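Local coordinates for protein VirX1 (Cyanophage Syn10, PDB 6QGM) that acts as a marine viral halogenase, probably flavin-dependent, that iodinates diverse substrates, at residues 15-20 / 32-37; 81-86 / 272-277; 96-101 / 160-165; 110-115 / 452-457. All blocks are in the same frame, centred on the assembly; numbering follows the deposited sequence.

Contact 1: 15-20 / 32-37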
loop_
_atom_site.group_PDB
_atom_site.type_symbol
_atom_site.label_atom_id
_atom_site.label_comp_id
_atom_site.label_asym_id
_atom_site.label_seq_id
_atom_site.Cartn_x
_atom_site.Cartn_y
_atom_site.Cartn_z
ATOM N N SER B 15 1.281 21.374 29.126
ATOM C CA SER B 15 1.904 20.052 28.864
ATOM C C SER B 15 2.215 19.332 30.176
ATOM O O SER B 15 1.875 18.143 30.297
ATOM C CB SER B 15 3.121 20.186 27.991
ATOM O OG SER B 15 2.758 20.260 26.613
ATOM N N GLY B 16 2.839 20.019 31.128
ATOM C CA GLY B 16 3.247 19.425 32.405
ATOM C C GLY B 16 2.045 18.919 33.167
ATOM O O GLY B 16 2.039 17.740 33.571
ATOM N N TRP B 17 1.044 19.781 33.354
ATOM C CA TRP B 17 -0.135 19.491 34.202
ATOM C C TRP B 17 -1.127 18.595 33.462
ATOM O O TRP B 17 -1.801 17.798 34.129
ATOM C CB TRP B 17 -0.754 20.800 34.667
ATOM C CG TRP B 17 0.119 21.478 35.668
ATOM C CD1 TRP B 17 0.745 22.677 35.548
ATOM C CD2 TRP B 17 0.504 20.942 36.939
ATOM N NE1 TRP B 17 1.464 22.942 36.680
ATOM C CE2 TRP B 17 1.346 21.891 37.545
ATOM C CE3 TRP B 17 0.209 19.757 37.626
ATOM C CZ2 TRP B 17 1.908 21.683 38.799
ATOM C CZ3 TRP B 17 0.760 19.557 38.872
ATOM C CH2 TRP B 17 1.600 20.507 39.445
ATOM N N MET B 18 -1.206 18.706 32.139
ATOM C CA MET B 18 -2.008 17.790 31.296
ATOM C C MET B 18 -1.479 16.366 31.493
ATOM O O MET B 18 -2.306 15.458 31.695
ATOM C CB MET B 18 -1.970 18.211 29.822
ATOM C CG MET B 18 -2.878 19.364 29.531
ATOM S SD MET B 18 -2.745 19.966 27.829
ATOM C CE MET B 18 -3.438 18.590 26.918
ATOM N N THR B 19 -0.158 16.200 31.500
ATOM C CA THR B 19 0.537 14.899 31.715
ATOM C C THR B 19 0.298 14.437 33.164
ATOM O O THR B 19 -0.144 13.284 33.357
ATOM C CB THR B 19 2.028 15.009 31.360
ATOM O OG1 THR B 19 2.137 15.549 30.045
ATOM C CG2 THR B 19 2.743 13.683 31.416
ATOM N N ALA B 20 0.548 15.303 34.146
ATOM C CA ALA B 20 0.372 14.985 35.585
ATOM C C ALA B 20 -1.072 14.530 35.854
ATOM O O ALA B 20 -1.240 13.480 36.494
ATOM C CB ALA B 20 0.752 16.170 36.443
ATOM N N ILE B 32 3.863 9.940 41.086
ATOM C CA ILE B 32 4.124 11.054 40.126
ATOM C C ILE B 32 4.643 12.277 40.880
ATOM O O ILE B 32 4.046 12.630 41.921
ATOM C CB ILE B 32 2.855 11.391 39.322
ATOM C CG1 ILE B 32 2.262 10.145 38.658
ATOM C CG2 ILE B 32 3.140 12.501 38.313
ATOM C CD1 ILE B 32 0.848 10.341 38.187
ATOM N N ALA B 33 5.702 12.899 40.356
ATOM C CA ALA B 33 6.191 14.226 40.795
ATOM C C ALA B 33 6.259 15.143 39.575
ATOM O O ALA B 33 6.547 14.631 38.457
ATOM C CB ALA B 33 7.527 14.093 41.467
ATOM N N LEU B 34 5.952 16.433 39.763
ATOM C CA LEU B 34 6.134 17.479 38.721
ATOM C C LEU B 34 7.076 18.564 39.240
ATOM O O LEU B 34 6.756 19.186 40.272
ATOM C CB LEU B 34 4.788 18.079 38.313
ATOM C CG LEU B 34 4.856 18.975 37.077
ATOM C CD1 LEU B 34 3.628 18.811 36.214
ATOM C CD2 LEU B 34 5.074 20.433 37.453
ATOM N N ILE B 35 8.183 18.772 38.521
ATOM C CA ILE B 35 9.232 19.783 38.831
ATOM C C ILE B 35 8.949 21.018 37.976
ATOM O O ILE B 35 8.923 20.898 36.728
ATOM C CB ILE B 35 10.631 19.194 38.575
ATOM C CG1 ILE B 35 10.921 18.015 39.510
ATOM C CG2 ILE B 35 11.693 20.268 38.672
ATOM C CD1 ILE B 35 11.814 16.967 38.911
ATOM N N GLU B 36 8.738 22.152 38.639
ATOM C CA GLU B 36 8.340 23.437 38.017
ATOM C C GLU B 36 9.253 24.506 38.622
ATOM O O GLU B 36 9.503 24.427 39.834
ATOM C CB GLU B 36 6.837 23.610 38.246
ATOM C CG GLU B 36 6.314 25.030 38.166
ATOM C CD GLU B 36 4.853 25.128 38.581
ATOM O OE1 GLU B 36 3.996 24.683 37.805
ATOM O OE2 GLU B 36 4.562 25.643 39.697
ATOM N N ASP B 37 9.807 25.401 37.799
ATOM C CA ASP B 37 10.698 26.514 38.225
ATOM C C ASP B 37 9.814 27.704 38.592
ATOM O O ASP B 37 9.166 28.277 37.717
ATOM C CB ASP B 37 11.682 26.888 37.118
ATOM C CG ASP B 37 12.737 27.907 37.516
ATOM O OD1 ASP B 37 12.418 28.803 38.343
ATOM O OD2 ASP B 37 13.880 27.791 36.991
#

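Contact 2: 81-86 / 272-277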
loop_
_atom_site.group_PDB
_atom_site.type_symbol
_atom_site.label_atom_id
_atom_site.label_comp_id
_atom_site.label_asym_id
_atom_site.label_seq_id
_atom_site.Cartn_x
_atom_site.Cartn_y
_atom_site.Cartn_z
ATOM N N PHE B 81 -10.205 30.725 7.160
ATOM C CA PHE B 81 -9.036 31.166 6.354
ATOM C C PHE B 81 -9.426 32.416 5.568
ATOM O O PHE B 81 -10.078 32.314 4.509
ATOM C CB PHE B 81 -8.547 30.024 5.459
ATOM C CG PHE B 81 -8.063 28.827 6.241
ATOM C CD1 PHE B 81 -6.816 28.833 6.854
ATOM C CD2 PHE B 81 -8.866 27.703 6.396
ATOM C CE1 PHE B 81 -6.382 27.734 7.585
ATOM C CE2 PHE B 81 -8.425 26.603 7.120
ATOM C CZ PHE B 81 -7.188 26.621 7.718
ATOM N N THR B 82 -9.038 33.569 6.108
ATOM C CA THR B 82 -9.122 34.892 5.442
ATOM C C THR B 82 -7.804 35.145 4.704
ATOM O O THR B 82 -6.743 34.871 5.279
ATOM C CB THR B 82 -9.450 35.999 6.450
ATOM O OG1 THR B 82 -10.629 35.596 7.168
ATOM C CG2 THR B 82 -9.635 37.354 5.803
ATOM N N ASN B 83 -7.901 35.586 3.449
ATOM C CA ASN B 83 -6.802 36.186 2.637
ATOM C C ASN B 83 -5.845 35.114 2.084
ATOM O O ASN B 83 -4.821 35.502 1.549
ATOM C CB ASN B 83 -6.047 37.241 3.455
ATOM C CG ASN B 83 -5.621 38.439 2.639
ATOM O OD1 ASN B 83 -6.375 38.925 1.814
ATOM N ND2 ASN B 83 -4.425 38.940 2.870
ATOM N N PHE B 84 -6.198 33.826 2.131
ATOM C CA PHE B 84 -5.281 32.695 1.839
ATOM C C PHE B 84 -5.311 32.275 0.366
ATOM O O PHE B 84 -4.273 31.780 -0.116
ATOM C CB PHE B 84 -5.592 31.476 2.705
ATOM C CG PHE B 84 -4.595 31.257 3.814
ATOM C CD1 PHE B 84 -4.775 31.854 5.053
ATOM C CD2 PHE B 84 -3.479 30.458 3.614
ATOM C CE1 PHE B 84 -3.854 31.661 6.066
ATOM C CE2 PHE B 84 -2.562 30.259 4.631
ATOM C CZ PHE B 84 -2.744 30.872 5.855
ATOM N N ARG B 85 -6.440 32.403 -0.323
ATOM C CA ARG B 85 -6.567 31.913 -1.723
ATOM C C ARG B 85 -5.850 32.878 -2.658
ATOM O O ARG B 85 -4.989 32.418 -3.434
ATOM C CB ARG B 85 -8.021 31.764 -2.175
ATOM C CG ARG B 85 -8.140 31.220 -3.594
ATOM C CD ARG B 85 -9.548 30.927 -4.091
ATOM N NE ARG B 85 -10.386 32.133 -4.166
ATOM C CZ ARG B 85 -11.407 32.403 -3.371
ATOM N NH1 ARG B 85 -11.755 31.555 -2.429
ATOM N NH2 ARG B 85 -12.087 33.519 -3.530
ATOM N N GLU B 86 -6.186 34.165 -2.565
ATOM C CA GLU B 86 -5.883 35.176 -3.610
ATOM C C GLU B 86 -5.392 36.498 -2.994
ATOM O O GLU B 86 -5.005 37.378 -3.771
ATOM C CB GLU B 86 -7.171 35.358 -4.409
ATOM C CG GLU B 86 -6.978 35.732 -5.854
ATOM C CD GLU B 86 -8.311 36.048 -6.502
ATOM O OE1 GLU B 86 -9.266 35.222 -6.305
ATOM O OE2 GLU B 86 -8.404 37.116 -7.175
ATOM N N ASP B 272 -9.620 32.370 13.399
ATOM C CA ASP B 272 -9.338 32.995 12.079
ATOM C C ASP B 272 -7.832 32.951 11.833
ATOM O O ASP B 272 -7.052 33.251 12.755
ATOM C CB ASP B 272 -9.842 34.436 11.958
ATOM C CG ASP B 272 -9.667 35.044 10.572
ATOM O OD1 ASP B 272 -9.875 34.329 9.583
ATOM O OD2 ASP B 272 -9.339 36.241 10.497
ATOM N N CYS B 273 -7.459 32.582 10.609
ATOM C CA CYS B 273 -6.073 32.559 10.094
ATOM C C CYS B 273 -6.014 33.496 8.896
ATOM O O CYS B 273 -6.608 33.184 7.865
ATOM C CB CYS B 273 -5.681 31.133 9.735
ATOM S SG CYS B 273 -5.953 29.974 11.103
ATOM N N HIS B 274 -5.365 34.634 9.077
ATOM C CA HIS B 274 -5.264 35.726 8.081
ATOM C C HIS B 274 -3.890 35.662 7.410
ATOM O O HIS B 274 -2.900 35.962 8.091
ATOM C CB HIS B 274 -5.482 37.074 8.759
ATOM C CG HIS B 274 -5.593 38.182 7.782
ATOM N ND1 HIS B 274 -6.783 38.767 7.495
ATOM C CD2 HIS B 274 -4.670 38.787 7.008
ATOM C CE1 HIS B 274 -6.602 39.725 6.605
ATOM N NE2 HIS B 274 -5.320 39.740 6.277
ATOM N N ALA B 275 -3.822 35.290 6.130
ATOM C CA ALA B 275 -2.551 35.212 5.379
ATOM C C ALA B 275 -2.012 36.628 5.170
ATOM O O ALA B 275 -2.794 37.502 4.729
ATOM C CB ALA B 275 -2.750 34.501 4.078
ATOM N N MET B 276 -0.732 36.829 5.491
ATOM C CA MET B 276 -0.004 38.127 5.426
ATOM C C MET B 276 1.051 38.046 4.320
ATOM O O MET B 276 0.984 37.082 3.529
ATOM C CB MET B 276 0.665 38.426 6.768
ATOM C CG MET B 276 -0.300 38.377 7.929
ATOM S SD MET B 276 -1.048 39.959 8.228
ATOM C CE MET B 276 0.290 40.791 9.093
ATOM N N LYS B 277 1.984 39.003 4.253
ATOM C CA LYS B 277 2.986 39.078 3.150
ATOM C C LYS B 277 4.019 37.950 3.286
ATOM O O LYS B 277 4.452 37.449 2.236
ATOM C CB LYS B 277 3.648 40.463 3.099
ATOM C CG LYS B 277 2.730 41.581 2.620
ATOM C CD LYS B 277 3.256 42.974 2.846
ATOM C CE LYS B 277 2.674 43.962 1.853
ATOM N NZ LYS B 277 3.060 45.356 2.172
#

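Contact 3: 96-101 / 160-165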
loop_
_atom_site.group_PDB
_atom_site.type_symbol
_atom_site.label_atom_id
_atom_site.label_comp_id
_atom_site.label_asym_id
_atom_site.label_seq_id
_atom_site.Cartn_x
_atom_site.Cartn_y
_atom_site.Cartn_z
ATOM N N PHE B 96 -15.619 21.744 11.901
ATOM C CA PHE B 96 -15.466 20.432 12.583
ATOM C C PHE B 96 -16.640 19.524 12.199
ATOM O O PHE B 96 -17.795 19.978 12.063
ATOM C CB PHE B 96 -15.375 20.613 14.093
ATOM C CG PHE B 96 -14.028 21.088 14.556
ATOM C CD1 PHE B 96 -12.901 20.306 14.364
ATOM C CD2 PHE B 96 -13.885 22.313 15.184
ATOM C CE1 PHE B 96 -11.649 20.736 14.793
ATOM C CE2 PHE B 96 -12.632 22.747 15.613
ATOM C CZ PHE B 96 -11.507 21.966 15.402
ATOM N N GLY B 97 -16.334 18.249 12.003
ATOM C CA GLY B 97 -17.303 17.242 11.557
ATOM C C GLY B 97 -16.640 15.881 11.420
ATOM O O GLY B 97 -15.546 15.770 10.870
ATOM N N PRO B 98 -17.328 14.789 11.811
ATOM C CA PRO B 98 -16.728 13.461 11.707
ATOM C C PRO B 98 -16.586 13.108 10.219
ATOM O O PRO B 98 -15.546 12.607 9.831
ATOM C CB PRO B 98 -17.745 12.571 12.424
ATOM C CG PRO B 98 -19.086 13.280 12.194
ATOM C CD PRO B 98 -18.762 14.764 12.171
ATOM N N SER B 99 -17.614 13.448 9.435
ATOM C CA SER B 99 -17.841 13.011 8.030
ATOM C C SER B 99 -18.606 14.098 7.271
ATOM O O SER B 99 -19.255 14.924 7.921
ATOM C CB SER B 99 -18.595 11.697 7.964
ATOM O OG SER B 99 -19.867 11.803 8.603
ATOM N N LEU B 100 -18.471 14.091 5.951
ATOM C CA LEU B 100 -19.206 14.959 5.006
ATOM C C LEU B 100 -20.684 14.553 5.018
ATOM O O LEU B 100 -20.962 13.367 4.768
ATOM C CB LEU B 100 -18.620 14.784 3.596
ATOM C CG LEU B 100 -17.362 15.591 3.279
ATOM C CD1 LEU B 100 -16.156 15.078 4.055
ATOM C CD2 LEU B 100 -17.090 15.541 1.785
ATOM N N ASP B 101 -21.588 15.509 5.254
ATOM C CA ASP B 101 -23.053 15.311 5.074
ATOM C C ASP B 101 -23.351 15.050 3.590
ATOM O O ASP B 101 -23.110 15.935 2.771
ATOM C CB ASP B 101 -23.837 16.516 5.605
ATOM C CG ASP B 101 -25.336 16.301 5.604
ATOM O OD1 ASP B 101 -25.799 15.469 4.806
ATOM O OD2 ASP B 101 -26.022 16.949 6.408
ATOM N N ASP B 160 -21.074 18.021 21.610
ATOM C CA ASP B 160 -19.960 17.493 22.451
ATOM C C ASP B 160 -18.665 17.336 21.640
ATOM O O ASP B 160 -17.607 17.791 22.121
ATOM C CB ASP B 160 -20.305 16.146 23.091
ATOM C CG ASP B 160 -20.855 16.284 24.502
ATOM O OD1 ASP B 160 -21.577 17.291 24.757
ATOM O OD2 ASP B 160 -20.514 15.413 25.358
ATOM N N TRP B 161 -18.748 16.682 20.481
ATOM C CA TRP B 161 -17.567 16.153 19.741
ATOM C C TRP B 161 -17.206 17.010 18.518
ATOM O O TRP B 161 -16.031 16.945 18.129
ATOM C CB TRP B 161 -17.808 14.689 19.368
ATOM C CG TRP B 161 -17.786 13.819 20.582
ATOM C CD1 TRP B 161 -18.853 13.447 21.346
ATOM C CD2 TRP B 161 -16.621 13.271 21.214
ATOM N NE1 TRP B 161 -18.431 12.670 22.394
ATOM C CE2 TRP B 161 -17.070 12.539 22.331
ATOM C CE3 TRP B 161 -15.255 13.278 20.910
ATOM C CZ2 TRP B 161 -16.193 11.851 23.166
ATOM C CZ3 TRP B 161 -14.382 12.597 21.742
ATOM C CH2 TRP B 161 -14.854 11.899 22.856
ATOM N N ASP B 162 -18.154 17.752 17.936
ATOM C CA ASP B 162 -17.953 18.619 16.744
ATOM C C ASP B 162 -17.728 20.068 17.168
ATOM O O ASP B 162 -17.585 20.919 16.273
ATOM C CB ASP B 162 -19.137 18.558 15.776
ATOM C CG ASP B 162 -19.263 17.227 15.058
ATOM O OD1 ASP B 162 -18.249 16.486 15.003
ATOM O OD2 ASP B 162 -20.384 16.942 14.555
ATOM N N THR B 163 -17.698 20.350 18.470
ATOM C CA THR B 163 -17.284 21.668 19.007
ATOM C C THR B 163 -16.018 21.463 19.830
ATOM O O THR B 163 -16.056 20.642 20.757
ATOM C CB THR B 163 -18.396 22.336 19.817
ATOM O OG1 THR B 163 -19.606 22.343 19.053
ATOM C CG2 THR B 163 -18.050 23.759 20.169
ATOM N N ALA B 164 -14.949 22.171 19.463
ATOM C CA ALA B 164 -13.688 22.284 20.231
ATOM C C ALA B 164 -13.671 23.643 20.949
ATOM O O ALA B 164 -14.755 24.239 21.105
ATOM C CB ALA B 164 -12.508 22.106 19.312
ATOM N N TYR B 165 -12.493 24.121 21.380
ATOM C CA TYR B 165 -12.356 25.184 22.416
ATOM C C TYR B 165 -11.178 26.106 22.097
ATOM O O TYR B 165 -10.184 25.643 21.526
ATOM C CB TYR B 165 -12.166 24.543 23.792
ATOM C CG TYR B 165 -13.177 23.473 24.128
ATOM C CD1 TYR B 165 -12.988 22.153 23.750
ATOM C CD2 TYR B 165 -14.336 23.771 24.816
ATOM C CE1 TYR B 165 -13.910 21.160 24.048
ATOM C CE2 TYR B 165 -15.276 22.795 25.116
ATOM C CZ TYR B 165 -15.059 21.485 24.741
ATOM O OH TYR B 165 -15.977 20.530 25.055
#

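Contact 4: 110-115 / 452-457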
loop_
_atom_site.group_PDB
_atom_site.type_symbol
_atom_site.label_atom_id
_atom_site.label_comp_id
_atom_site.label_asym_id
_atom_site.label_seq_id
_atom_site.Cartn_x
_atom_site.Cartn_y
_atom_site.Cartn_z
ATOM N N GLY B 110 -21.459 11.256 -5.859
ATOM C CA GLY B 110 -21.021 11.329 -4.454
ATOM C C GLY B 110 -20.392 12.680 -4.134
ATOM O O GLY B 110 -21.036 13.703 -4.425
ATOM N N ILE B 111 -19.171 12.690 -3.583
ATOM C CA ILE B 111 -18.398 13.892 -3.126
ATOM C C ILE B 111 -18.162 14.898 -4.266
ATOM O O ILE B 111 -17.934 16.103 -3.966
ATOM C CB ILE B 111 -17.077 13.457 -2.471
ATOM C CG1 ILE B 111 -16.328 14.637 -1.843
ATOM C CG2 ILE B 111 -16.196 12.709 -3.452
ATOM C CD1 ILE B 111 -15.228 14.242 -0.864
ATOM N N ASN B 112 -18.182 14.430 -5.523
ATOM C CA ASN B 112 -17.915 15.236 -6.746
ATOM C C ASN B 112 -19.135 16.099 -7.120
ATOM O O ASN B 112 -19.022 16.886 -8.092
ATOM C CB ASN B 112 -17.487 14.359 -7.926
ATOM C CG ASN B 112 -16.253 13.520 -7.619
ATOM O OD1 ASN B 112 -15.430 13.893 -6.786
ATOM N ND2 ASN B 112 -16.106 12.373 -8.251
ATOM N N THR B 113 -20.257 15.960 -6.402
ATOM C CA THR B 113 -21.517 16.702 -6.675
ATOM C C THR B 113 -21.236 18.206 -6.579
ATOM O O THR B 113 -21.571 18.933 -7.543
ATOM C CB THR B 113 -22.661 16.255 -5.748
ATOM O OG1 THR B 113 -22.936 14.866 -5.949
ATOM C CG2 THR B 113 -23.953 17.025 -5.949
ATOM N N TRP B 114 -20.634 18.671 -5.483
ATOM C CA TRP B 114 -20.425 20.131 -5.280
ATOM C C TRP B 114 -19.660 20.731 -6.468
ATOM O O TRP B 114 -20.070 21.798 -6.961
ATOM C CB TRP B 114 -19.730 20.458 -3.956
ATOM C CG TRP B 114 -19.512 21.934 -3.881
ATOM C CD1 TRP B 114 -20.426 22.895 -3.560
ATOM C CD2 TRP B 114 -18.334 22.627 -4.306
ATOM N NE1 TRP B 114 -19.875 24.134 -3.691
ATOM C CE2 TRP B 114 -18.593 24.003 -4.158
ATOM C CE3 TRP B 114 -17.086 22.215 -4.782
ATOM C CZ2 TRP B 114 -17.628 24.970 -4.439
ATOM C CZ3 TRP B 114 -16.145 23.168 -5.083
ATOM C CH2 TRP B 114 -16.412 24.524 -4.897
ATOM N N GLY B 115 -18.574 20.079 -6.884
ATOM C CA GLY B 115 -17.736 20.496 -8.025
ATOM C C GLY B 115 -18.538 20.644 -9.312
ATOM O O GLY B 115 -18.310 21.641 -10.014
ATOM N N LEU B 452 -7.549 10.728 -12.108
ATOM C CA LEU B 452 -8.906 10.112 -12.034
ATOM C C LEU B 452 -10.034 11.162 -11.993
ATOM O O LEU B 452 -11.211 10.743 -12.007
ATOM C CB LEU B 452 -8.962 9.218 -10.790
ATOM C CG LEU B 452 -8.038 7.998 -10.811
ATOM C CD1 LEU B 452 -8.104 7.236 -9.507
ATOM C CD2 LEU B 452 -8.336 7.086 -11.985
ATOM N N ASN B 453 -9.706 12.457 -11.912
ATOM C CA ASN B 453 -10.673 13.594 -11.952
ATOM C C ASN B 453 -11.747 13.415 -10.870
ATOM O O ASN B 453 -12.939 13.646 -11.155
ATOM C CB ASN B 453 -11.267 13.776 -13.354
ATOM C CG ASN B 453 -10.217 14.104 -14.404
ATOM O OD1 ASN B 453 -10.430 13.925 -15.602
ATOM N ND2 ASN B 453 -9.079 14.617 -13.980
ATOM N N THR B 454 -11.336 13.080 -9.647
ATOM C CA THR B 454 -12.258 12.705 -8.547
ATOM C C THR B 454 -11.689 13.171 -7.206
ATOM O O THR B 454 -10.450 13.200 -7.059
ATOM C CB THR B 454 -12.493 11.185 -8.507
ATOM O OG1 THR B 454 -13.599 10.905 -7.647
ATOM C CG2 THR B 454 -11.300 10.409 -7.999
ATOM N N TRP B 455 -12.582 13.482 -6.265
ATOM C CA TRP B 455 -12.275 13.538 -4.818
ATOM C C TRP B 455 -12.726 12.232 -4.170
ATOM O O TRP B 455 -13.276 11.374 -4.865
ATOM C CB TRP B 455 -12.901 14.774 -4.169
ATOM C CG TRP B 455 -12.274 16.064 -4.591
ATOM C CD1 TRP B 455 -11.161 16.227 -5.362
ATOM C CD2 TRP B 455 -12.727 17.388 -4.264
ATOM N NE1 TRP B 455 -10.912 17.558 -5.560
ATOM C CE2 TRP B 455 -11.854 18.293 -4.900
ATOM C CE3 TRP B 455 -13.796 17.896 -3.526
ATOM C CZ2 TRP B 455 -12.004 19.675 -4.803
ATOM C CZ3 TRP B 455 -13.955 19.262 -3.450
ATOM C CH2 TRP B 455 -13.058 20.143 -4.055
ATOM N N HIS B 456 -12.465 12.096 -2.882
ATOM C CA HIS B 456 -12.705 10.882 -2.074
ATOM C C HIS B 456 -12.849 11.342 -0.621
ATOM O O HIS B 456 -12.196 12.363 -0.265
ATOM C CB HIS B 456 -11.554 9.894 -2.266
ATOM C CG HIS B 456 -11.920 8.478 -1.981
ATOM N ND1 HIS B 456 -12.352 8.059 -0.735
ATOM C CD2 HIS B 456 -11.933 7.387 -2.783
ATOM C CE1 HIS B 456 -12.628 6.772 -0.786
ATOM N NE2 HIS B 456 -12.354 6.329 -2.032
ATOM N N ILE B 457 -13.691 10.659 0.168
ATOM C CA ILE B 457 -13.858 10.947 1.623
ATOM C C ILE B 457 -12.522 10.674 2.330
ATOM O O ILE B 457 -12.320 11.227 3.409
ATOM C CB ILE B 457 -15.032 10.160 2.241
ATOM C CG1 ILE B 457 -15.076 8.710 1.748
ATOM C CG2 ILE B 457 -16.349 10.884 2.008
ATOM C CD1 ILE B 457 -15.928 7.814 2.581
#

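Contact 1: 15-20 / 32-37
Trp17 holds its indole beside the backbone N (chi1 -71°), so that it leans out from helix 14-26 over Leu34. Leu34 sends CG the other way, anti to its own backbone N (chi1 -170°), and this carries both methyl groups against one face of the indole. Leu34 CD1 lies 3.8 Å from the centroid of the six-membered ring of Trp17 and almost on the ring normal, a CH-pi contact. CD2 sits farther along the ring, with Leu34 CD2 3.7 Å from Trp17 CZ2. Leu34 CD1 also packs on Ala20 CB at 3.9 Å. Ile32 CD1 approaches Ala20 O. The helix segment and strand 32-36 run nearly antiparallel, with axes 9.5 Å apart. They belong to the beta-alpha-beta unit of strand 6-10, helix 14-26 and strand 31-36, and Gly16 is part of a GxGxxG pattern that fits a Rossmann-type dinucleotide fold. At the edge of the indole, Trp17 NE1 donates to Glu36 OE1 at 3.3 Å. The N-H...O angle is 145°, so the bond is bent. Glu36 OE1 lies close to the plane of the ring, while the carboxylate itself is turned steeply against it. His188 meets Trp17 edge-to-face and makes a weak hydrogen bond to the other oxygen, Glu36 OE2. The indole is thus packed over one face by leucine methyls and tethered loosely at its N-H by a carboxylate. The same carboxylate has a partner on each oxygen, though both bonds are modest, which would probably limit its rotation.

Contact 2: 81-86 / 272-277
Phe81 and Thr82 pair in parallel with Cys273 and His274 where strand 78-82 runs beside strand 270-275. Thr82 N gives a weak hydrogen bond to Cys273 O. Ala275 N returns one to Thr82 O at 3.1 Å. Beyond the bridge, Asn83 leaves the strand with a positive phi, and its side-chain amide adds one more bond to the neighbouring strand. Asn83 ND2 donates to Ala275 O at 2.9 Å, and the bond is almost straight (172°). The strands are neighbours in the mixed sheet that also holds strands 91-95 and 279-285. On the Thr82 and His274 face, Thr82 OG1 donates to Asp272 OD1 at 2.8 Å, on the syn side of the carboxylate. The His274 ring carries Asn83 CB over one face, 4.0 Å from the ring centroid, and Thr82 CG2 approaches it at a slant. Ala275 CB sits over one face of the Phe84 ring, 3.6 Å from the centroid, while Phe81 CD1 lies over the opposite face. Cys273 CB touches Phe81 CD1 at 3.9 Å, and Cys273 SG makes an oblique sulfur-aromatic contact with the same ring. Asn83 O is bound by Arg412 NH1, and Asn83 OD1 by Gly89 N.

Contact 3: 96-101 / 160-165
The Phe96 ring is met at a slant, by Ala164 CB at the far end and by Asp162 O near its root. The contact joins two sheets of the halogenase fold. The loop 96-101 leaves the outer strand 91-95 of the sheet that also holds 78-82 and 270-275. It packs on the short link between the weakly bonded helix 159-162 and strand 164-168, the middle strand of a small antiparallel sheet.

The methyl Ala164 CB lies 3.8 Å from Phe96 CE2 and nearly as close to CZ. Phe96 points its ring back at this strand because CG stands beside the backbone N (chi1 -77°). Near the root, Asp162 O approaches the ring obliquely, but its closest atom is Phe96 CB, at 3.1 Å. The second flat group is the Asp162 carboxylate. The side chains of Pro98 and Asp162 cross at about a right angle, with Pro98 CD 3.4 Å from Asp162 OD1. Gly97 CA lies close to the same oxygen at 3.7 Å.

No hydrogen bond passes directly between the segments. Asn137 ND2 bridges them instead, since it donates both to Phe96 O and to Asp162 O, and Asn135 ND2 gives Phe96 O a further donor. Arg486 of the second subunit packs on Pro98, Trp161 and Asp162, so this corner also lies at a subunit interface. The polar end of Asp162 is held within its own chain: while OD1 rests against the CD of Pro98, OD2 takes a hydrogen bond from Asn158 N.

Contact 4: 110-115 / 452-457
Asn112 and Trp455 are the closest residues along the two backbones, with CA atoms 6.2 Å apart, and Thr454 next to Trp455 is extended (phi -147°) after the positive phi of Asn453. The contact sets the residues that lead into helix 113-120 against the loop joining helices 441-451 and 462-468. The amide of Asn112 works on both of its polar atoms. Asn112 OD1 accepts from Trp455 N at 2.9 Å, in a nearly straight bond. Asn112 ND2 donates to Thr454 OG1 at 3.0 Å, with the hydroxyl oxygen in the amide plane. Thr454 OG1 in turn donates to Trp455 O at 2.8 Å, on a lone pair. Bonds at both ends fix the rotation of the amide.

Apolar groups pack beside them. Trp455 CB lies 4.0 Å from Ile111 CG2, and Ile111 CG1 stands at the edge of the Trp455 ring. Trp114 reaches Trp455 more loosely, CZ3 to CH2 at 4.4 Å, and its NE1 is bound by Thr129 OG1. Trp455 also rests on Ile466 and Ala467 of helix 462-468. Ile111 CG1 is anti to its backbone N (chi1 -173°), and this carries CD1 to 3.6 Å from His456 O.

Contact 1 closes first, a short loop of 11 residues within the N-terminal beta-alpha-beta unit. It is complete before the others begin. The first segments of contacts 2, 3 and 4 then follow in that order. Contact 3 closes at 160-165, nested inside the loop of contact 2, which closes at 272-277. Contact 4 opens within both of these loops and closes only at 452-457, so it crosses them. Contact 2 pairs strands 78-82 and 270-275; contact 3 ties the loop after strand 91-95 of the same sheet to the small antiparallel sheet. Contact 4 ties the start of helix 113-120 to the loop between helices 441-451 and 462-468. Contacts 3 and 4 touch, through Leu100 CD2 and Ile111 CD1 at 3.5 Å.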